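Local coordinates for 4'-phospho-dehydrooxetanocin synthase (Bacillus megaterium, PDB 5UL4), which catalyses the oxidative ring contraction of dAMP to an oxetane aldehyde in oxetanocin A biosynthesis, using cobalamin, a [4Fe-4S] cluster and S-adenosylmethionine, at residues D362-G367 with A397-S402; A428-I433 with N468-F473; A458-S463 with L493-A498. All coordinates share one frame; numbering follows the deposited sequence. Where two conformers were deposited one is given.

Contact 1: D362-G367 with A397-S402; sequences DEEFIG and AARADS. With SAM (S-adenosylmethionine), chain D; SF4 (iron/sulfur cluster), chain B.
Glu364 OE1 makes the bond across to 397-402, while OE2 binds back to the amides of its own loop. In the conformer given, OE1 accepts the backbone N-H of Arg399 through its syn lone pair, with N to OE1 3.2 Å and an angle of 152° at the hydrogen. OE2 turns its anti lone pair to Gly367 N and takes a second, weak bond from Ile366 N. CG lies anti to the backbone N (chi1 169°) and the chain bends at chi2, which swings the carboxylate toward Arg399. The guanidinium adds charge attraction alone, since Glu364 OE1 is a long 3.7 Å from Arg399 NH2 and well out of its plane. NE and NH1 of Arg399 instead grip Asp401 OD2 side-on. Phe365 N donates to Ala397 O at 3.3 Å, and a water bridges Asp362 O to Ala397 N. Arg399 CD lies 3.2 Å from S3 of the iron-sulfur cluster. Glu363 points away, its OE2 bonded to cobalamin and its OE1 salt-bridged to Arg323. The loop therefore adjoins the cobalamin and the cluster. Ile366 CD1 packs on Ala398 CB. The contact joins the loop after strand 357-360 to the end of strand 393-398 in the partial TIM barrel, with helix 410-425 packed against Ile366 and Ala398.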
loop_
_atom_site.group_PDB
_atom_site.type_symbol
_atom_site.label_atom_id
_atom_site.label_comp_id
_atom_site.label_asym_id
_atom_site.label_seq_id
_atom_site.Cartn_x
_atom_site.Cartn_y
_atom_site.Cartn_z
ATOM N N ASP A 362 -6.127 1.064 -1.445
ATOM C CA ASP A 362 -6.549 1.652 -2.725
ATOM C C ASP A 362 -5.613 2.780 -3.166
ATOM O O ASP A 362 -5.307 3.682 -2.394
ATOM C CB ASP A 362 -7.960 2.225 -2.608
ATOM C CG ASP A 362 -8.982 1.210 -2.114
ATOM O OD1 ASP A 362 -8.657 0.367 -1.219
ATOM O OD2 ASP A 362 -10.117 1.295 -2.598
ATOM N N GLU A 363 -5.206 2.751 -4.433
ATOM C CA GLU A 363 -4.582 3.939 -5.026
ATOM C C GLU A 363 -5.523 5.133 -4.978
ATOM O O GLU A 363 -5.089 6.265 -4.737
ATOM C CB GLU A 363 -4.170 3.658 -6.471
ATOM C CG GLU A 363 -2.980 2.717 -6.599
ATOM C CD GLU A 363 -2.547 2.605 -8.046
ATOM O OE1 GLU A 363 -3.378 2.155 -8.865
ATOM O OE2 GLU A 363 -1.421 3.064 -8.351
ATOM N N GLU A 364 -6.806 4.914 -5.240
ATOM C CA GLU A 364 -7.797 5.984 -5.216
ATOM C C GLU A 364 -9.064 5.405 -4.610
ATOM O O GLU A 364 -9.752 4.596 -5.242
ATOM C CB GLU A 364 -8.039 6.553 -6.621
ATOM C CG GLU A 364 -9.233 7.505 -6.785
ATOM C CD GLU A 364 -9.276 8.688 -5.814
ATOM O OE1 GLU A 364 -8.256 9.402 -5.585
ATOM O OE2 GLU A 364 -10.376 8.903 -5.269
ATOM N N PHE A 365 -9.352 5.806 -3.375
ATOM C CA PHE A 365 -10.451 5.198 -2.615
ATOM C C PHE A 365 -11.817 5.628 -3.141
ATOM O O PHE A 365 -12.750 4.816 -3.181
ATOM C CB PHE A 365 -10.314 5.535 -1.134
ATOM C CG PHE A 365 -11.366 4.905 -0.242
ATOM C CD1 PHE A 365 -11.364 3.527 0.010
ATOM C CD2 PHE A 365 -12.311 5.692 0.398
ATOM C CE1 PHE A 365 -12.314 2.965 0.849
ATOM C CE2 PHE A 365 -13.268 5.124 1.252
ATOM C CZ PHE A 365 -13.275 3.767 1.453
ATOM N N ILE A 366 -11.948 6.879 -3.578
ATOM C CA ILE A 366 -13.257 7.427 -3.958
ATOM C C ILE A 366 -13.594 7.138 -5.413
ATOM O O ILE A 366 -14.696 6.681 -5.730
ATOM C CB ILE A 366 -13.281 8.946 -3.688
ATOM C CG1 ILE A 366 -13.022 9.182 -2.199
ATOM C CG2 ILE A 366 -14.608 9.540 -4.145
ATOM C CD1 ILE A 366 -12.647 10.559 -1.930
ATOM N N GLY A 367 -12.668 7.426 -6.310
ATOM C CA GLY A 367 -12.826 6.998 -7.675
ATOM C C GLY A 367 -13.796 7.851 -8.466
ATOM O O GLY A 367 -14.178 8.970 -8.090
ATOM N N ALA A 397 -6.215 6.871 0.813
ATOM C CA ALA A 397 -5.605 7.917 0.001
ATOM C C ALA A 397 -6.617 8.468 -1.000
ATOM O O ALA A 397 -7.506 7.744 -1.452
ATOM C CB ALA A 397 -4.387 7.394 -0.769
ATOM N N ALA A 398 -6.461 9.746 -1.333
ATOM C CA ALA A 398 -7.341 10.420 -2.292
ATOM C C ALA A 398 -6.641 11.633 -2.877
ATOM O O ALA A 398 -5.840 12.292 -2.204
ATOM C CB ALA A 398 -8.646 10.891 -1.652
ATOM N N ARG A 399 -7.013 11.977 -4.115
ATOM C CA ARG A 399 -6.499 13.193 -4.727
ATOM C C ARG A 399 -7.224 14.400 -4.147
ATOM O O ARG A 399 -8.385 14.308 -3.745
ATOM C CB ARG A 399 -6.729 13.192 -6.251
ATOM C CG ARG A 399 -6.375 11.947 -6.985
ATOM C CD ARG A 399 -6.568 12.130 -8.527
ATOM N NE ARG A 399 -7.883 12.613 -8.921
ATOM C CZ ARG A 399 -8.936 11.836 -9.161
ATOM N NH1 ARG A 399 -10.085 12.391 -9.525
ATOM N NH2 ARG A 399 -8.858 10.507 -9.031
ATOM N N ALA A 400 -6.558 15.545 -4.181
ATOM C CA ALA A 400 -7.197 16.779 -3.733
ATOM C C ALA A 400 -8.504 17.039 -4.480
ATOM O O ALA A 400 -9.462 17.543 -3.888
ATOM C CB ALA A 400 -6.252 17.964 -3.899
ATOM N N ASP A 401 -8.578 16.698 -5.782
ATOM C CA ASP A 401 -9.810 16.987 -6.507
ATOM C C ASP A 401 -10.899 15.959 -6.242
ATOM O O ASP A 401 -12.005 16.086 -6.788
ATOM C CB ASP A 401 -9.565 17.122 -8.023
ATOM C CG ASP A 401 -8.704 16.014 -8.589
ATOM O OD1 ASP A 401 -7.506 15.921 -8.217
ATOM O OD2 ASP A 401 -9.208 15.260 -9.428
ATOM N N SER A 402 -10.624 14.939 -5.433
ATOM C CA SER A 402 -11.711 14.125 -4.920
ATOM C C SER A 402 -12.404 14.802 -3.745
ATOM O O SER A 402 -13.423 14.297 -3.272
ATOM C CB SER A 402 -11.195 12.739 -4.518
ATOM O OG SER A 402 -10.149 12.851 -3.561
HETATM N N SAM D . -1.808 7.566 -5.908
HETATM C CA SAM D . -1.847 7.897 -4.485
HETATM C C SAM D . -2.647 9.181 -4.421
HETATM O O SAM D . -3.169 9.614 -5.446
HETATM O OXT SAM D . -2.820 9.797 -3.379
HETATM C CB SAM D . -0.445 8.040 -3.875
HETATM C CG SAM D . -0.140 7.331 -2.555
HETATM S SD SAM D . 1.651 7.097 -2.274
HETATM C CE SAM D . 2.016 7.783 -0.636
HETATM C "C5'" SAM D . 2.330 8.330 -3.402
HETATM C "C4'" SAM D . 3.024 9.525 -2.760
HETATM O "O4'" SAM D . 4.415 9.299 -2.721
HETATM C "C3'" SAM D . 2.802 10.752 -3.626
HETATM O "O3'" SAM D . 1.840 11.603 -3.063
HETATM C "C2'" SAM D . 4.150 11.432 -3.705
HETATM O "O2'" SAM D . 4.230 12.491 -2.787
HETATM C "C1'" SAM D . 5.135 10.359 -3.313
HETATM N N9 SAM D . 5.762 9.892 -4.560
HETATM C C8 SAM D . 5.215 9.038 -5.483
HETATM N N7 SAM D . 6.102 8.864 -6.492
HETATM C C5 SAM D . 7.195 9.609 -6.224
HETATM C C6 SAM D . 8.376 9.799 -6.907
HETATM N N6 SAM D . 8.578 9.173 -8.056
HETATM N N1 SAM D . 9.337 10.634 -6.379
HETATM C C2 SAM D . 9.133 11.277 -5.178
HETATM N N3 SAM D . 7.947 11.083 -4.502
HETATM C C4 SAM D . 6.998 10.262 -5.019
HETATM FE FE1 SF4 B . -2.524 8.970 -7.443
HETATM FE FE2 SF4 B . -1.938 10.348 -9.738
HETATM FE FE3 SF4 B . -1.004 7.835 -9.515
HETATM FE FE4 SF4 B . -3.676 8.249 -9.876
HETATM S S1 SF4 B . -2.003 8.747 -11.363
HETATM S S2 SF4 B . -2.697 6.822 -8.355
HETATM S S3 SF4 B . -3.978 10.199 -8.738
HETATM S S4 SF4 B . -0.451 9.636 -8.200
HETATM O O HOH W 1 -6.247 4.119 0.155
#

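Contact 2: A428-I433 with N468-F473; sequences ADRIFI and NLRIGF. With SAM (S-adenosylmethionine), chain D; EDO (1,2-ethanediol), chain K; EDO (1,2-ethanediol), chain J.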
loop_
_atom_site.group_PDB
_atom_site.type_symbol
_atom_site.label_atom_id
_atom_site.label_comp_id
_atom_site.label_asym_id
_atom_site.label_seq_id
_atom_site.Cartn_x
_atom_site.Cartn_y
_atom_site.Cartn_z
ATOM N N ALA A 428 -13.067 7.375 9.266
ATOM C CA ALA A 428 -11.905 7.855 8.516
ATOM C C ALA A 428 -10.945 8.548 9.471
ATOM O O ALA A 428 -11.335 9.462 10.193
ATOM C CB ALA A 428 -12.341 8.814 7.396
ATOM N N ASP A 429 -9.690 8.088 9.494
ATOM C CA ASP A 429 -8.764 8.481 10.545
ATOM C C ASP A 429 -7.641 9.324 9.929
ATOM O O ASP A 429 -7.732 10.562 9.933
ATOM C CB ASP A 429 -8.212 7.258 11.269
ATOM C CG ASP A 429 -7.273 7.647 12.434
ATOM O OD1 ASP A 429 -7.446 8.754 12.976
ATOM O OD2 ASP A 429 -6.337 6.899 12.729
ATOM N N ARG A 430 -6.571 8.712 9.443
ATOM C CA ARG A 430 -5.503 9.467 8.812
ATOM C C ARG A 430 -5.602 9.268 7.310
ATOM O O ARG A 430 -5.428 8.147 6.815
ATOM C CB ARG A 430 -4.116 9.054 9.275
ATOM C CG ARG A 430 -3.081 10.052 8.732
ATOM C CD ARG A 430 -1.949 10.320 9.711
ATOM N NE ARG A 430 -2.390 10.839 11.006
ATOM C CZ ARG A 430 -2.324 12.118 11.376
ATOM N NH1 ARG A 430 -1.849 13.028 10.546
ATOM N NH2 ARG A 430 -2.731 12.486 12.587
ATOM N N ILE A 431 -5.864 10.348 6.598
ATOM C CA ILE A 431 -6.080 10.303 5.157
ATOM C C ILE A 431 -4.885 10.966 4.471
ATOM O O ILE A 431 -4.360 11.987 4.942
ATOM C CB ILE A 431 -7.426 10.966 4.776
ATOM C CG1 ILE A 431 -8.576 9.959 4.828
ATOM C CG2 ILE A 431 -7.410 11.501 3.339
ATOM C CD1 ILE A 431 -8.644 9.102 6.085
ATOM N N PHE A 432 -4.417 10.336 3.391
ATOM C CA PHE A 432 -3.272 10.802 2.624
ATOM C C PHE A 432 -3.808 11.489 1.374
ATOM O O PHE A 432 -4.564 10.884 0.620
ATOM C CB PHE A 432 -2.366 9.639 2.200
ATOM C CG PHE A 432 -1.221 10.068 1.334
ATOM C CD1 PHE A 432 -1.378 10.207 -0.057
ATOM C CD2 PHE A 432 0.012 10.359 1.903
ATOM C CE1 PHE A 432 -0.319 10.649 -0.841
ATOM C CE2 PHE A 432 1.078 10.807 1.125
ATOM C CZ PHE A 432 0.902 10.954 -0.256
ATOM N N ILE A 433 -3.405 12.733 1.150
ATOM C CA ILE A 433 -3.806 13.463 -0.052
ATOM C C ILE A 433 -2.548 13.812 -0.829
ATOM O O ILE A 433 -1.629 14.442 -0.287
ATOM C CB ILE A 433 -4.618 14.724 0.272
ATOM C CG1 ILE A 433 -5.966 14.340 0.875
ATOM C CG2 ILE A 433 -4.826 15.568 -1.006
ATOM C CD1 ILE A 433 -6.881 15.504 1.127
ATOM N N ASN A 468 -7.761 13.444 10.186
ATOM C CA ASN A 468 -6.373 13.807 10.229
ATOM C C ASN A 468 -5.774 13.621 8.841
ATOM O O ASN A 468 -6.239 12.799 8.037
ATOM C CB ASN A 468 -5.645 12.993 11.298
ATOM C CG ASN A 468 -6.023 13.436 12.716
ATOM O OD1 ASN A 468 -6.562 14.530 12.914
ATOM N ND2 ASN A 468 -5.740 12.593 13.698
ATOM N N LEU A 469 -4.797 14.452 8.538
ATOM C CA LEU A 469 -4.231 14.536 7.204
ATOM C C LEU A 469 -2.737 14.277 7.183
ATOM O O LEU A 469 -2.001 14.625 8.112
ATOM C CB LEU A 469 -4.441 15.940 6.591
ATOM C CG LEU A 469 -5.845 16.231 6.190
ATOM C CD1 LEU A 469 -5.949 17.734 5.944
ATOM C CD2 LEU A 469 -6.073 15.441 4.904
ATOM N N ARG A 470 -2.317 13.667 6.086
ATOM C CA ARG A 470 -0.940 13.538 5.647
ATOM C C ARG A 470 -0.948 13.971 4.185
ATOM O O ARG A 470 -1.936 13.732 3.492
ATOM C CB ARG A 470 -0.497 12.086 5.824
ATOM C CG ARG A 470 0.837 11.689 5.263
ATOM C CD ARG A 470 1.289 10.388 5.932
ATOM N NE ARG A 470 1.083 9.207 5.103
ATOM C CZ ARG A 470 0.015 8.419 5.156
ATOM N NH1 ARG A 470 -0.972 8.683 5.997
ATOM N NH2 ARG A 470 -0.061 7.361 4.358
ATOM N N ILE A 471 0.096 14.658 3.712
ATOM C CA ILE A 471 0.157 15.029 2.288
ATOM C C ILE A 471 1.491 14.601 1.693
ATOM O O ILE A 471 2.541 14.716 2.332
ATOM C CB ILE A 471 -0.098 16.536 2.029
ATOM C CG1 ILE A 471 1.002 17.424 2.624
ATOM C CG2 ILE A 471 -1.493 16.935 2.521
ATOM C CD1 ILE A 471 0.982 18.896 2.139
ATOM N N GLY A 472 1.453 14.103 0.460
ATOM C CA GLY A 472 2.686 13.928 -0.277
ATOM C C GLY A 472 3.115 15.286 -0.823
ATOM O O GLY A 472 2.287 16.117 -1.211
ATOM N N PHE A 473 4.420 15.526 -0.794
ATOM C CA PHE A 473 4.942 16.792 -1.294
ATOM C C PHE A 473 6.309 16.534 -1.899
ATOM O O PHE A 473 7.203 16.051 -1.205
ATOM C CB PHE A 473 5.025 17.831 -0.180
ATOM C CG PHE A 473 5.091 19.247 -0.691
ATOM C CD1 PHE A 473 6.304 19.828 -1.017
ATOM C CD2 PHE A 473 3.924 19.987 -0.872
ATOM C CE1 PHE A 473 6.353 21.124 -1.515
ATOM C CE2 PHE A 473 3.968 21.284 -1.350
ATOM C CZ PHE A 473 5.183 21.856 -1.667
HETATM N N SAM D . -1.808 7.566 -5.908
HETATM C CA SAM D . -1.847 7.897 -4.485
HETATM C C SAM D . -2.647 9.181 -4.421
HETATM O O SAM D . -3.169 9.614 -5.446
HETATM O OXT SAM D . -2.820 9.797 -3.379
HETATM C CB SAM D . -0.445 8.040 -3.875
HETATM C CG SAM D . -0.140 7.331 -2.555
HETATM S SD SAM D . 1.651 7.097 -2.274
HETATM C CE SAM D . 2.016 7.783 -0.636
HETATM C "C5'" SAM D . 2.330 8.330 -3.402
HETATM C "C4'" SAM D . 3.024 9.525 -2.760
HETATM O "O4'" SAM D . 4.415 9.299 -2.721
HETATM C "C3'" SAM D . 2.802 10.752 -3.626
HETATM O "O3'" SAM D . 1.840 11.603 -3.063
HETATM C "C2'" SAM D . 4.150 11.432 -3.705
HETATM O "O2'" SAM D . 4.230 12.491 -2.787
HETATM C "C1'" SAM D . 5.135 10.359 -3.313
HETATM N N9 SAM D . 5.762 9.892 -4.560
HETATM C C8 SAM D . 5.215 9.038 -5.483
HETATM N N7 SAM D . 6.102 8.864 -6.492
HETATM C C5 SAM D . 7.195 9.609 -6.224
HETATM C C6 SAM D . 8.376 9.799 -6.907
HETATM N N6 SAM D . 8.578 9.173 -8.056
HETATM N N1 SAM D . 9.337 10.634 -6.379
HETATM C C2 SAM D . 9.133 11.277 -5.178
HETATM N N3 SAM D . 7.947 11.083 -4.502
HETATM C C4 SAM D . 6.998 10.262 -5.019
HETATM C C1 EDO K . -4.537 18.804 10.024
HETATM O O1 EDO K . -4.766 19.702 11.128
HETATM C C2 EDO K . -5.105 17.409 10.274
HETATM O O2 EDO K . -4.031 16.467 10.479
HETATM C C1 EDO J . 2.909 13.796 8.975
HETATM O O1 EDO J . 3.265 12.411 8.856
HETATM C C2 EDO J . 1.675 13.917 9.862
HETATM O O2 EDO J . 0.535 13.567 9.082
HETATM O O HOH W 2 -2.958 7.404 5.366
#
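Phe432 and Gly472 meet closely beside the S-adenosylmethionine. Phe432 CZ is 3.3 Å from Gly472 N. Phe432 CZ is also 3.0 Å from SAM O3'. Its CG lies anti to the backbone N (chi1 176°), which lays the ring against Gly472 and S-adenosylmethionine. Methyl carbon CE of S-adenosylmethionine sits over one face of the ring, offset toward the rim. Strands 431-433 and 468-473 run parallel, their short axes 29° apart. Alternating backbone bonds tie the two segments from Asn468 N to Asp429 O, before the corner at Arg430, through to Gly472 N to Ile433 O. These are adjacent parallel strands of the partial TIM barrel of the radical SAM domain, and Ile471 makes further backbone bonds to Ile536 and Ser538. Ile431, Ile433, Leu469 and Ile471 form the apolar face, where Ile433 CD1 touches Leu469 CD2 at 3.9 Å. The other face is looser toward the start of the strands, where Arg430 and Asn468 are partly exposed. Arg430 lays its guanidinium over Asn468 CB. Further along, Arg470 in the conformer given rests one guanidinium face on Phe432 CD2, the two planes 56° apart. Beside Leu469, two ethanediol molecules, probably from the crystallisation liquor, bond to its backbone N and O.

Contact 3: A458-S463 with L493-A498; sequences ALRLVS and LERTDA
Arg460, Ala498 and Asp497 carry most of this contact. Arg460 reaches out from its helix with the chain extended from CG to NE and takes hold of Asp497 side-on with two nitrogens. NE donates to Asp497 O at 2.7 Å, almost straight at 166° and in the guanidinium plane. NH2 forms a salt bridge to Asp497 OD2 at 3.1 Å, meeting that oxygen from above the carboxylate plane. The same carboxylate is clasped by Arg495, whose NE and NH2 use the syn lone pairs of OD1 and OD2. Arg460, Arg495 and Asp497 form a salt-bridge network. The negative charge of Asp497 probably offsets the closeness of Arg460 NH2 and Arg495 NH2, 4.0 Å apart. Ala498 lies against the helix backbone: its O is 3.1 Å from Arg460 CA in a CA-H...O contact, and its CB meets Leu459 CB at 4.4 Å. Ser463 OG donates to Leu459 O and accepts from Met500 N. The remaining nitrogen, Arg460 NH1, goes to Leu517 O, while Arg495 NH1 pairs with Glu453. The contact thus fastens helix 452-464 to the loop after helix 484-493. Helix 521-527 packs on Arg460, and strand 468-473 lies against Leu459.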
loop_
_atom_site.group_PDB
_atom_site.type_symbol
_atom_site.label_atom_id
_atom_site.label_comp_id
_atom_site.label_asym_id
_atom_site.label_seq_id
_atom_site.Cartn_x
_atom_site.Cartn_y
_atom_site.Cartn_z
ATOM N N ALA A 458 -8.924 22.024 -0.417
ATOM C CA ALA A 458 -9.127 20.619 -0.095
ATOM C C ALA A 458 -8.690 20.332 1.337
ATOM O O ALA A 458 -9.383 19.619 2.075
ATOM C CB ALA A 458 -8.364 19.717 -1.071
ATOM N N LEU A 459 -7.537 20.869 1.736
ATOM C CA LEU A 459 -7.028 20.623 3.089
ATOM C C LEU A 459 -7.949 21.236 4.137
ATOM O O LEU A 459 -8.181 20.634 5.194
ATOM C CB LEU A 459 -5.607 21.182 3.231
ATOM C CG LEU A 459 -4.539 20.558 2.332
ATOM C CD1 LEU A 459 -3.134 21.174 2.638
ATOM C CD2 LEU A 459 -4.558 19.019 2.432
ATOM N N ARG A 460 -8.502 22.424 3.847
ATOM C CA ARG A 460 -9.463 23.061 4.754
ATOM C C ARG A 460 -10.684 22.185 4.976
ATOM O O ARG A 460 -11.139 22.006 6.113
ATOM C CB ARG A 460 -9.935 24.408 4.187
ATOM C CG ARG A 460 -9.100 25.616 4.454
ATOM C CD ARG A 460 -9.819 26.880 3.927
ATOM N NE ARG A 460 -8.865 27.947 3.662
ATOM C CZ ARG A 460 -9.059 28.926 2.794
ATOM N NH1 ARG A 460 -10.188 28.984 2.094
ATOM N NH2 ARG A 460 -8.127 29.861 2.636
ATOM N N LEU A 461 -11.274 21.684 3.885
ATOM C CA LEU A 461 -12.508 20.906 3.982
ATOM C C LEU A 461 -12.289 19.602 4.731
ATOM O O LEU A 461 -13.073 19.249 5.616
ATOM C CB LEU A 461 -13.060 20.628 2.578
ATOM C CG LEU A 461 -13.451 21.909 1.844
ATOM C CD1 LEU A 461 -13.524 21.687 0.320
ATOM C CD2 LEU A 461 -14.809 22.376 2.376
ATOM N N VAL A 462 -11.221 18.876 4.402
ATOM C CA VAL A 462 -11.008 17.598 5.076
ATOM C C VAL A 462 -10.650 17.818 6.541
ATOM O O VAL A 462 -11.160 17.117 7.425
ATOM C CB VAL A 462 -9.935 16.754 4.358
ATOM C CG1 VAL A 462 -9.640 15.470 5.173
ATOM C CG2 VAL A 462 -10.416 16.354 2.946
ATOM N N SER A 463 -9.783 18.790 6.825
ATOM C CA SER A 463 -9.387 18.994 8.221
ATOM C C SER A 463 -10.565 19.477 9.058
ATOM O O SER A 463 -10.734 19.036 10.203
ATOM C CB SER A 463 -8.209 19.965 8.314
ATOM O OG SER A 463 -8.546 21.234 7.786
ATOM N N LEU A 493 3.704 26.051 1.751
ATOM C CA LEU A 493 3.904 25.221 2.933
ATOM C C LEU A 493 3.839 26.014 4.235
ATOM O O LEU A 493 3.524 25.430 5.279
ATOM C CB LEU A 493 5.240 24.497 2.836
ATOM C CG LEU A 493 5.298 23.369 1.809
ATOM C CD1 LEU A 493 6.729 23.002 1.569
ATOM C CD2 LEU A 493 4.503 22.134 2.281
ATOM N N GLU A 494 4.096 27.313 4.189
ATOM C CA GLU A 494 3.982 28.193 5.343
ATOM C C GLU A 494 2.575 28.739 5.547
ATOM O O GLU A 494 2.333 29.397 6.561
ATOM C CB GLU A 494 4.984 29.365 5.218
ATOM C CG GLU A 494 6.423 28.937 5.447
ATOM C CD GLU A 494 7.457 29.944 4.928
ATOM O OE1 GLU A 494 7.180 31.159 4.985
ATOM O OE2 GLU A 494 8.533 29.515 4.456
ATOM N N ARG A 495 1.631 28.471 4.646
ATOM C CA ARG A 495 0.287 29.010 4.833
ATOM C C ARG A 495 -0.351 28.428 6.086
ATOM O O ARG A 495 -0.256 27.228 6.344
ATOM C CB ARG A 495 -0.580 28.732 3.605
ATOM C CG ARG A 495 -0.112 29.563 2.421
ATOM C CD ARG A 495 -1.030 29.484 1.245
ATOM N NE ARG A 495 -2.392 29.894 1.557
ATOM C CZ ARG A 495 -3.310 30.135 0.629
ATOM N NH1 ARG A 495 -2.997 30.024 -0.649
ATOM N NH2 ARG A 495 -4.535 30.476 0.976
ATOM N N THR A 496 -0.974 29.295 6.881
ATOM C CA THR A 496 -1.631 28.893 8.113
ATOM C C THR A 496 -3.142 28.995 7.999
ATOM O O THR A 496 -3.849 28.786 8.994
ATOM C CB THR A 496 -1.126 29.731 9.299
ATOM O OG1 THR A 496 -1.263 31.134 9.013
ATOM C CG2 THR A 496 0.328 29.406 9.576
ATOM N N ASP A 497 -3.656 29.289 6.808
ATOM C CA ASP A 497 -5.096 29.348 6.582
ATOM C C ASP A 497 -5.632 28.087 5.918
ATOM O O ASP A 497 -6.729 28.111 5.351
ATOM C CB ASP A 497 -5.454 30.584 5.751
ATOM C CG ASP A 497 -4.849 30.564 4.356
ATOM O OD1 ASP A 497 -3.770 29.962 4.165
ATOM O OD2 ASP A 497 -5.446 31.174 3.443
ATOM N N ALA A 498 -4.899 26.978 5.996
ATOM C CA ALA A 498 -5.333 25.731 5.374
ATOM C C ALA A 498 -5.845 24.710 6.380
ATOM O O ALA A 498 -6.895 24.097 6.174
ATOM C CB ALA A 498 -4.182 25.123 4.556
#

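All three contacts lie in the radical SAM core. Contact 1 closes before the other two open, while contacts 2 and 3 interleave: helix 452-464 precedes strand 468-473, and the loop 493-498 follows. The centres of contacts 1 and 2 are about 11 Å apart, those of 2 and 3 about 12 Å, and those of 1 and 3 about 18 Å. Contacts 1 and 2 share one sheet, in which strands 393-398 and 431-436 are neighbours, and both touch S-adenosylmethionine. Contact 3 lies outside that sheet. Its Leu459 and Val462 pack on Ile471 and Leu469, so the series runs from the cofactors outward to the helix layer.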